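Local coordinates for RNA pseudouridylate synthase domain-containing protein 1 (Homo sapiens, PDB 5VBB), which probably converts uridine to pseudouridine in RNA as a pseudouridine synthase of the RluA family, at residues F68-A73 and M206-F211; E92-K97 and R214-T219; D147-E152 and L243-D248. All blocks are in the same frame, centred on the assembly; numbering follows the deposited sequence.

Interaction 1: residues F68-A73 and M206-F211; sequences FSTSGA and MMLHAF. With SO4 (sulfate ion), chain B.
Just past D67, the active-site residue inferred by similarity, S71 and G72 form two parallel beta bridges with H209 and A210. A210 N donates to S71 O at 2.7 Å and A73 N to A210 O at 2.9 Å; the bond from S71 N to L208 O is weak. S71 and H209 share a face, with S71 OG lying near the imidazole plane at its edge, 2.7 Å from H209 ND1. A chi1 of 54° holds that hydroxyl between the backbone N and the carbonyl carbon; R205 binds it too, while T226 takes H209 NE2, so the imidazole is held at both nitrogens, which fixes its rotation. In this pseudouridine synthase fold the bridges join two sheets: segment 68-73 pairs with strand 208-216 and, after turning a corner at G72, runs on into strand 73-77 of another sheet. Any CB on G72 would collide with A210 O. Nearby, flexible M206 bends at chi3 (76°) and lays CE 3.6 Å from S69 CB and beside T70 OG1, which also meets L208 CD2 at 3.7 Å. A water links S69 O to M206 N. Small and polar, S69 grips a sulfate, probably from the crystallisation liquor: its N lies 2.9 Å from O4 and its OG 2.7 Å from O3.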
# COMPACT_ATOMS: atom_id res chain seq x y z
N PHE A 68 6.93 -6.95 0.82
CA PHE A 68 7.68 -7.12 2.07
C PHE A 68 7.70 -5.83 2.91
O PHE A 68 7.32 -5.86 4.07
CB PHE A 68 9.14 -7.52 1.77
CG PHE A 68 10.05 -7.62 2.98
CD1 PHE A 68 9.98 -8.72 3.83
CD2 PHE A 68 10.99 -6.64 3.25
CE1 PHE A 68 10.81 -8.81 4.94
CE2 PHE A 68 11.84 -6.76 4.35
CZ PHE A 68 11.74 -7.83 5.19
N SER A 69 8.12 -4.70 2.30
CA SER A 69 8.27 -3.44 3.01
C SER A 69 6.96 -2.69 3.28
O SER A 69 6.95 -1.77 4.10
CB SER A 69 9.22 -2.51 2.27
OG SER A 69 10.50 -3.13 2.20
N THR A 70 5.86 -3.12 2.70
CA THR A 70 4.58 -2.46 2.90
C THR A 70 3.80 -3.12 4.01
O THR A 70 3.79 -4.34 4.09
CB THR A 70 3.83 -2.47 1.54
OG1 THR A 70 4.64 -1.74 0.64
CG2 THR A 70 2.44 -1.87 1.61
N SER A 71 3.12 -2.32 4.85
CA SER A 71 2.23 -2.86 5.87
C SER A 71 0.77 -2.81 5.39
O SER A 71 0.45 -2.16 4.39
CB SER A 71 2.35 -2.06 7.17
OG SER A 71 2.16 -0.67 6.97
N GLY A 72 -0.12 -3.48 6.09
CA GLY A 72 -1.54 -3.34 5.82
C GLY A 72 -2.37 -4.52 5.42
O GLY A 72 -1.97 -5.69 5.58
N ALA A 73 -3.58 -4.18 4.91
CA ALA A 73 -4.69 -5.10 4.60
C ALA A 73 -4.31 -6.20 3.61
O ALA A 73 -3.95 -5.93 2.48
CB ALA A 73 -5.87 -4.34 4.06
N MET A 206 9.56 1.70 5.65
CA MET A 206 9.08 2.37 4.47
C MET A 206 7.66 2.82 4.78
O MET A 206 6.86 2.01 5.24
CB MET A 206 9.08 1.45 3.26
CG MET A 206 8.73 2.18 2.02
SD MET A 206 8.86 1.17 0.52
CE MET A 206 7.38 0.17 0.70
N MET A 207 7.34 4.09 4.54
CA MET A 207 6.04 4.66 4.90
C MET A 207 4.95 4.47 3.82
O MET A 207 4.43 5.43 3.27
CB MET A 207 6.19 6.15 5.23
CG MET A 207 7.30 6.45 6.24
SD MET A 207 7.09 5.61 7.83
CE MET A 207 8.66 6.00 8.62
N LEU A 208 4.55 3.23 3.58
CA LEU A 208 3.48 2.86 2.67
C LEU A 208 2.68 1.82 3.40
O LEU A 208 3.27 0.92 3.97
CB LEU A 208 4.03 2.34 1.32
CG LEU A 208 2.99 1.96 0.26
CD1 LEU A 208 2.17 3.19 -0.15
CD2 LEU A 208 3.66 1.43 -0.99
N HIS A 209 1.34 1.98 3.44
CA HIS A 209 0.44 1.16 4.21
C HIS A 209 -0.84 0.90 3.42
O HIS A 209 -1.46 1.85 2.94
CB HIS A 209 0.06 1.92 5.49
CG HIS A 209 -0.88 1.19 6.39
ND1 HIS A 209 -0.48 0.04 7.06
CD2 HIS A 209 -2.18 1.45 6.69
CE1 HIS A 209 -1.55 -0.36 7.75
NE2 HIS A 209 -2.59 0.47 7.56
N ALA A 210 -1.22 -0.35 3.28
CA ALA A 210 -2.47 -0.72 2.57
C ALA A 210 -3.57 -0.51 3.58
O ALA A 210 -3.73 -1.27 4.52
CB ALA A 210 -2.39 -2.16 2.10
N PHE A 211 -4.34 0.54 3.37
CA PHE A 211 -5.31 1.05 4.33
C PHE A 211 -6.72 0.53 4.12
O PHE A 211 -7.32 0.03 5.06
CB PHE A 211 -5.29 2.58 4.20
CG PHE A 211 -6.28 3.36 5.01
CD1 PHE A 211 -6.23 3.35 6.40
CD2 PHE A 211 -7.12 4.27 4.39
CE1 PHE A 211 -7.01 4.23 7.15
CE2 PHE A 211 -7.97 5.06 5.13
CZ PHE A 211 -7.87 5.09 6.50
S SO4 B . 10.30 -4.72 -1.08
O1 SO4 B . 10.46 -3.85 -2.26
O2 SO4 B . 10.43 -6.11 -1.54
O3 SO4 B . 11.30 -4.42 -0.07
O4 SO4 B . 9.00 -4.49 -0.47
O HOH W 1 8.98 -1.09 5.76

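Interaction 2: residues E92-K97 and R214-T219; sequences ERRVTK and RIPTDT. With SO4 (sulfate ion), chain C.
The R94 guanidinium meets P216 O at its edge, within the plane of the group, and the E92 carboxylate also lies at that group's edge. The R214 guanidinium instead has T96 OG1 over one face, offset toward the rim. These groups flank the beginning of an antiparallel beta pairing, in which strand 96-104 starts beside strand 208-216 in the large sheet of the pseudouridine synthase fold. T96 and R214 form a hydrogen-bonded pair: T96 N donates to R214 O at 3.0 Å, and R214 N returns a bond to T96 O at 2.9 Å, both in the carbonyl plane.

A threonine suits this position because beta-branching favours the extended backbone of a strand, and here T96 CB lies 4.1 Å from R214 CB as the two side chains run side by side. R214 then extends beyond T96 to a salt bridge with D259, while Y212 OH takes its NE; the buried charge is thus probably well compensated. On the neighbouring residues, V95 CG2 lies alongside I215 CG2 at 4.2 Å, and V95 CG1 rests against R214 O.

Before the strand, helix 80-91 ends in a Schellman motif with R93 at its positive-phi position. From this turn R93 reaches a sulfate, probably from the crystallisation liquor, which G171 and R172 also bind; its NH1 lies 2.7 Å from sulfate O2, at the guanidinium edge. R94 was modelled in two conformers, so its bonds may be only part-time. In the one described, a bend at chi3 (-74°) turns NE onto E92 OE1 at 2.8 Å, a salt bridge met nearly head-on, and leaves NH2 for P216 O at 3.2 Å. The proline ring crosses the arginine obliquely, its CG 3.3 Å from R94 O.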
# COMPACT_ATOMS: atom_id res chain seq x y z
N GLU A 92 -11.27 -10.11 -12.43
CA GLU A 92 -12.24 -9.24 -13.11
C GLU A 92 -12.10 -7.77 -12.76
O GLU A 92 -12.93 -6.97 -13.20
CB GLU A 92 -13.66 -9.70 -12.80
CG GLU A 92 -13.96 -11.06 -13.39
CD GLU A 92 -15.32 -11.59 -13.00
OE1 GLU A 92 -16.09 -10.85 -12.34
OE2 GLU A 92 -15.60 -12.77 -13.33
N ARG A 93 -11.06 -7.38 -12.00
CA ARG A 93 -10.77 -6.01 -11.61
C ARG A 93 -11.95 -5.34 -10.88
O ARG A 93 -12.24 -4.19 -11.15
CB ARG A 93 -10.34 -5.17 -12.84
CG ARG A 93 -8.88 -5.29 -13.21
CD ARG A 93 -8.59 -6.61 -13.88
NE ARG A 93 -7.28 -6.61 -14.52
CZ ARG A 93 -6.74 -7.64 -15.15
NH1 ARG A 93 -5.55 -7.54 -15.72
NH2 ARG A 93 -7.40 -8.80 -15.22
N ARG A 94 -12.59 -6.06 -9.95
CA ARG A 94 -13.73 -5.52 -9.19
C ARG A 94 -13.33 -5.15 -7.75
O ARG A 94 -14.20 -4.76 -6.97
CB ARG A 94 -14.88 -6.53 -9.20
CG ARG A 94 -15.36 -6.83 -10.62
CD ARG A 94 -16.67 -7.57 -10.67
NE ARG A 94 -16.53 -8.99 -10.31
CZ ARG A 94 -16.80 -9.53 -9.12
NH1 ARG A 94 -16.64 -10.84 -8.92
NH2 ARG A 94 -17.24 -8.78 -8.11
N VAL A 95 -12.03 -5.22 -7.40
CA VAL A 95 -11.55 -4.90 -6.04
C VAL A 95 -11.20 -3.43 -5.91
O VAL A 95 -10.69 -2.84 -6.86
CB VAL A 95 -10.34 -5.80 -5.69
CG1 VAL A 95 -9.61 -5.36 -4.41
CG2 VAL A 95 -10.79 -7.25 -5.62
N THR A 96 -11.48 -2.83 -4.73
CA THR A 96 -11.13 -1.44 -4.44
C THR A 96 -10.02 -1.45 -3.37
O THR A 96 -10.14 -2.16 -2.37
CB THR A 96 -12.34 -0.64 -3.98
OG1 THR A 96 -13.32 -0.71 -4.99
CG2 THR A 96 -12.01 0.82 -3.70
N LYS A 97 -8.97 -0.66 -3.59
CA LYS A 97 -7.88 -0.55 -2.64
C LYS A 97 -7.45 0.88 -2.49
O LYS A 97 -7.46 1.61 -3.47
CB LYS A 97 -6.64 -1.31 -3.15
CG LYS A 97 -6.79 -2.77 -3.42
CD LYS A 97 -5.42 -3.44 -3.54
CE LYS A 97 -5.50 -4.86 -4.03
NZ LYS A 97 -4.17 -5.42 -4.38
N ARG A 214 -11.59 -3.58 -0.33
CA ARG A 214 -12.96 -4.03 -0.51
C ARG A 214 -12.95 -5.09 -1.59
O ARG A 214 -12.51 -4.79 -2.69
CB ARG A 214 -13.88 -2.89 -0.92
CG ARG A 214 -15.37 -3.26 -0.86
CD ARG A 214 -16.21 -2.41 -1.81
NE ARG A 214 -16.06 -0.99 -1.57
CZ ARG A 214 -16.48 -0.01 -2.37
NH1 ARG A 214 -17.11 -0.29 -3.50
NH2 ARG A 214 -16.29 1.25 -2.03
N ILE A 215 -13.41 -6.33 -1.27
CA ILE A 215 -13.43 -7.46 -2.18
C ILE A 215 -14.92 -7.90 -2.24
O ILE A 215 -15.42 -8.52 -1.30
CB ILE A 215 -12.49 -8.57 -1.67
CG1 ILE A 215 -11.06 -8.00 -1.38
CG2 ILE A 215 -12.46 -9.73 -2.69
CD1 ILE A 215 -10.13 -8.93 -0.71
N PRO A 216 -15.65 -7.49 -3.28
CA PRO A 216 -17.09 -7.76 -3.34
C PRO A 216 -17.39 -9.16 -3.86
O PRO A 216 -17.86 -9.32 -4.98
CB PRO A 216 -17.59 -6.66 -4.27
CG PRO A 216 -16.46 -6.47 -5.24
CD PRO A 216 -15.21 -6.65 -4.42
N THR A 217 -17.14 -10.18 -3.03
CA THR A 217 -17.37 -11.57 -3.45
C THR A 217 -18.87 -11.91 -3.50
O THR A 217 -19.69 -11.23 -2.89
CB THR A 217 -16.61 -12.60 -2.57
OG1 THR A 217 -17.31 -12.82 -1.33
CG2 THR A 217 -15.16 -12.22 -2.30
N ASP A 218 -19.18 -13.00 -4.19
CA ASP A 218 -20.57 -13.48 -4.35
C ASP A 218 -21.30 -13.67 -3.01
O ASP A 218 -22.46 -13.27 -2.90
CB ASP A 218 -20.62 -14.78 -5.16
CG ASP A 218 -19.72 -15.91 -4.70
OD1 ASP A 218 -19.09 -15.77 -3.63
OD2 ASP A 218 -19.63 -16.94 -5.41
N THR A 219 -20.61 -14.17 -1.98
CA THR A 219 -21.19 -14.42 -0.66
C THR A 219 -20.93 -13.36 0.40
O THR A 219 -21.63 -13.33 1.42
CB THR A 219 -20.60 -15.74 -0.11
OG1 THR A 219 -19.18 -15.64 -0.09
CG2 THR A 219 -21.00 -16.94 -0.93
S SO4 C . -4.39 -4.15 -14.12
O1 SO4 C . -4.29 -2.95 -14.95
O2 SO4 C . -4.29 -5.31 -14.97
O3 SO4 C . -3.29 -4.24 -13.20
O4 SO4 C . -5.64 -4.14 -13.37

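Interaction 3: residues D147-E152 and L243-D248; sequences DLVVLE and LLQSLD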
# COMPACT_ATOMS: atom_id res chain seq x y z
N ASP A 147 -4.43 7.60 -8.31
CA ASP A 147 -5.04 8.82 -7.82
C ASP A 147 -4.43 9.17 -6.47
O ASP A 147 -4.47 8.38 -5.54
CB ASP A 147 -6.54 8.60 -7.71
CG ASP A 147 -7.35 9.77 -7.24
OD1 ASP A 147 -6.97 10.92 -7.53
OD2 ASP A 147 -8.43 9.54 -6.65
N LEU A 148 -3.85 10.35 -6.36
CA LEU A 148 -3.15 10.80 -5.14
C LEU A 148 -3.90 12.00 -4.58
O LEU A 148 -4.04 13.00 -5.27
CB LEU A 148 -1.71 11.20 -5.51
CG LEU A 148 -0.75 11.67 -4.41
CD1 LEU A 148 0.68 11.46 -4.82
CD2 LEU A 148 -0.90 13.19 -4.08
N VAL A 149 -4.26 11.94 -3.30
CA VAL A 149 -4.92 13.04 -2.58
C VAL A 149 -3.99 13.44 -1.40
O VAL A 149 -3.65 12.61 -0.53
CB VAL A 149 -6.33 12.60 -2.07
CG1 VAL A 149 -7.01 13.71 -1.28
CG2 VAL A 149 -7.22 12.18 -3.24
N VAL A 150 -3.64 14.72 -1.33
CA VAL A 150 -2.76 15.21 -0.27
C VAL A 150 -3.59 15.43 0.99
O VAL A 150 -4.56 16.17 0.95
CB VAL A 150 -2.00 16.48 -0.69
CG1 VAL A 150 -1.09 16.95 0.41
CG2 VAL A 150 -1.19 16.25 -1.96
N LEU A 151 -3.21 14.79 2.11
CA LEU A 151 -3.93 14.90 3.37
C LEU A 151 -3.34 15.99 4.24
O LEU A 151 -4.06 16.81 4.80
CB LEU A 151 -3.89 13.58 4.12
CG LEU A 151 -4.48 12.40 3.40
CD1 LEU A 151 -4.15 11.12 4.15
CD2 LEU A 151 -5.99 12.61 3.13
N GLU A 152 -2.00 15.99 4.38
CA GLU A 152 -1.33 16.94 5.25
C GLU A 152 0.08 17.22 4.78
O GLU A 152 0.68 16.38 4.12
CB GLU A 152 -1.21 16.36 6.70
CG GLU A 152 -2.46 16.43 7.60
CD GLU A 152 -2.34 15.78 8.98
OE1 GLU A 152 -1.86 14.63 9.03
OE2 GLU A 152 -2.72 16.41 10.00
N LEU A 243 -3.10 20.98 7.58
CA LEU A 243 -4.13 20.05 7.16
C LEU A 243 -4.69 20.50 5.83
O LEU A 243 -5.18 21.62 5.74
CB LEU A 243 -5.26 19.98 8.19
CG LEU A 243 -6.40 19.01 7.87
CD1 LEU A 243 -5.96 17.57 7.97
CD2 LEU A 243 -7.57 19.25 8.80
N LEU A 244 -4.64 19.64 4.80
CA LEU A 244 -5.25 19.93 3.52
C LEU A 244 -6.62 19.25 3.45
O LEU A 244 -7.62 19.91 3.14
CB LEU A 244 -4.37 19.51 2.32
CG LEU A 244 -3.19 20.47 2.00
CD1 LEU A 244 -1.96 20.09 2.76
CD2 LEU A 244 -2.86 20.46 0.48
N GLN A 245 -6.68 17.94 3.72
CA GLN A 245 -7.95 17.20 3.60
C GLN A 245 -8.15 16.26 4.76
O GLN A 245 -7.20 15.79 5.36
CB GLN A 245 -7.99 16.45 2.24
CG GLN A 245 -8.33 17.41 1.12
CD GLN A 245 -8.18 16.86 -0.27
OE1 GLN A 245 -9.18 16.52 -0.94
NE2 GLN A 245 -6.93 16.95 -0.78
N SER A 246 -9.41 15.95 5.03
CA SER A 246 -9.82 15.07 6.12
C SER A 246 -9.81 13.61 5.65
O SER A 246 -10.56 13.26 4.75
CB SER A 246 -11.23 15.43 6.57
OG SER A 246 -11.76 14.43 7.43
N LEU A 247 -9.05 12.75 6.34
CA LEU A 247 -9.05 11.32 6.01
C LEU A 247 -10.38 10.65 6.34
O LEU A 247 -10.78 9.75 5.60
CB LEU A 247 -7.91 10.62 6.74
CG LEU A 247 -7.70 9.14 6.46
CD1 LEU A 247 -7.53 8.87 4.95
CD2 LEU A 247 -6.49 8.66 7.21
N ASP A 248 -11.06 11.05 7.44
CA ASP A 248 -12.37 10.47 7.79
C ASP A 248 -13.36 10.68 6.66
O ASP A 248 -14.06 9.76 6.27
CB ASP A 248 -12.95 11.10 9.06
CG ASP A 248 -12.28 10.73 10.36
OD1 ASP A 248 -11.77 9.59 10.45
OD2 ASP A 248 -12.33 11.54 11.31
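L151 O receives two backbone donors from the same face of its plane, L244 N at 2.9 Å and Q245 N at 3.1 Å. This pair of bonds sits at a classic beta bulge, where L151 and E152 of strand 146-156 both face K163 on the adjoining strand 159-168. One step back, Q245 NE2 donates to V150 O at 3.0 Å, a bond bent to 136° at the hydrogen, and the Q245 and V149 side chains cross at about a right angle, with Q245 CD 3.5 Å from V149 CG1. Glutamine suits this place because an extended chain carries a two-hydrogen donor to the strand; the same NE2 also binds S110 O. Were this residue an alanine, V150 O and S110 O would probably lose their shared donor and a gap would open beside V149 CG1.

Apolar contacts surround these bonds. V150 CG1 meets L244 CD2 at 3.9 Å, and at the outer end, where E152 and L243 form an antiparallel non-hydrogen-bonded pair, the aliphatic part of the partly exposed glutamate carries the leucine, E152 CG lying 3.7 Å from L243 CD1. Further out, S246 is the N-cap of helix 247-256, its OG accepting from Q249 N. That helix start places L247, whose CD1 comes 4.1 Å from L151 CD1.

All three contacts reach the large antiparallel sheet, but at different depths. Interaction 1 is core, about 5 Å from the chain centre to its own centre, and joins that sheet to the sheet that holds strand 73-77, near the predicted catalytic residue, through backbone bridges and a buried serine-histidine pair. Interactions 2 and 3 are partly buried; their centres are about 17 and 16 Å from the chain centre. Interactions 1 and 2 share strand 208-216. Interaction 2 is held by backbone bonds, with an arginine reaching a carbonyl and ion pairs bracing the arginines, whereas interaction 3 combines leucine and valine packing with an amide donor. Interactions 1 and 3 touch directly, F211 CE2 lying 3.8 Å from L247 CD1.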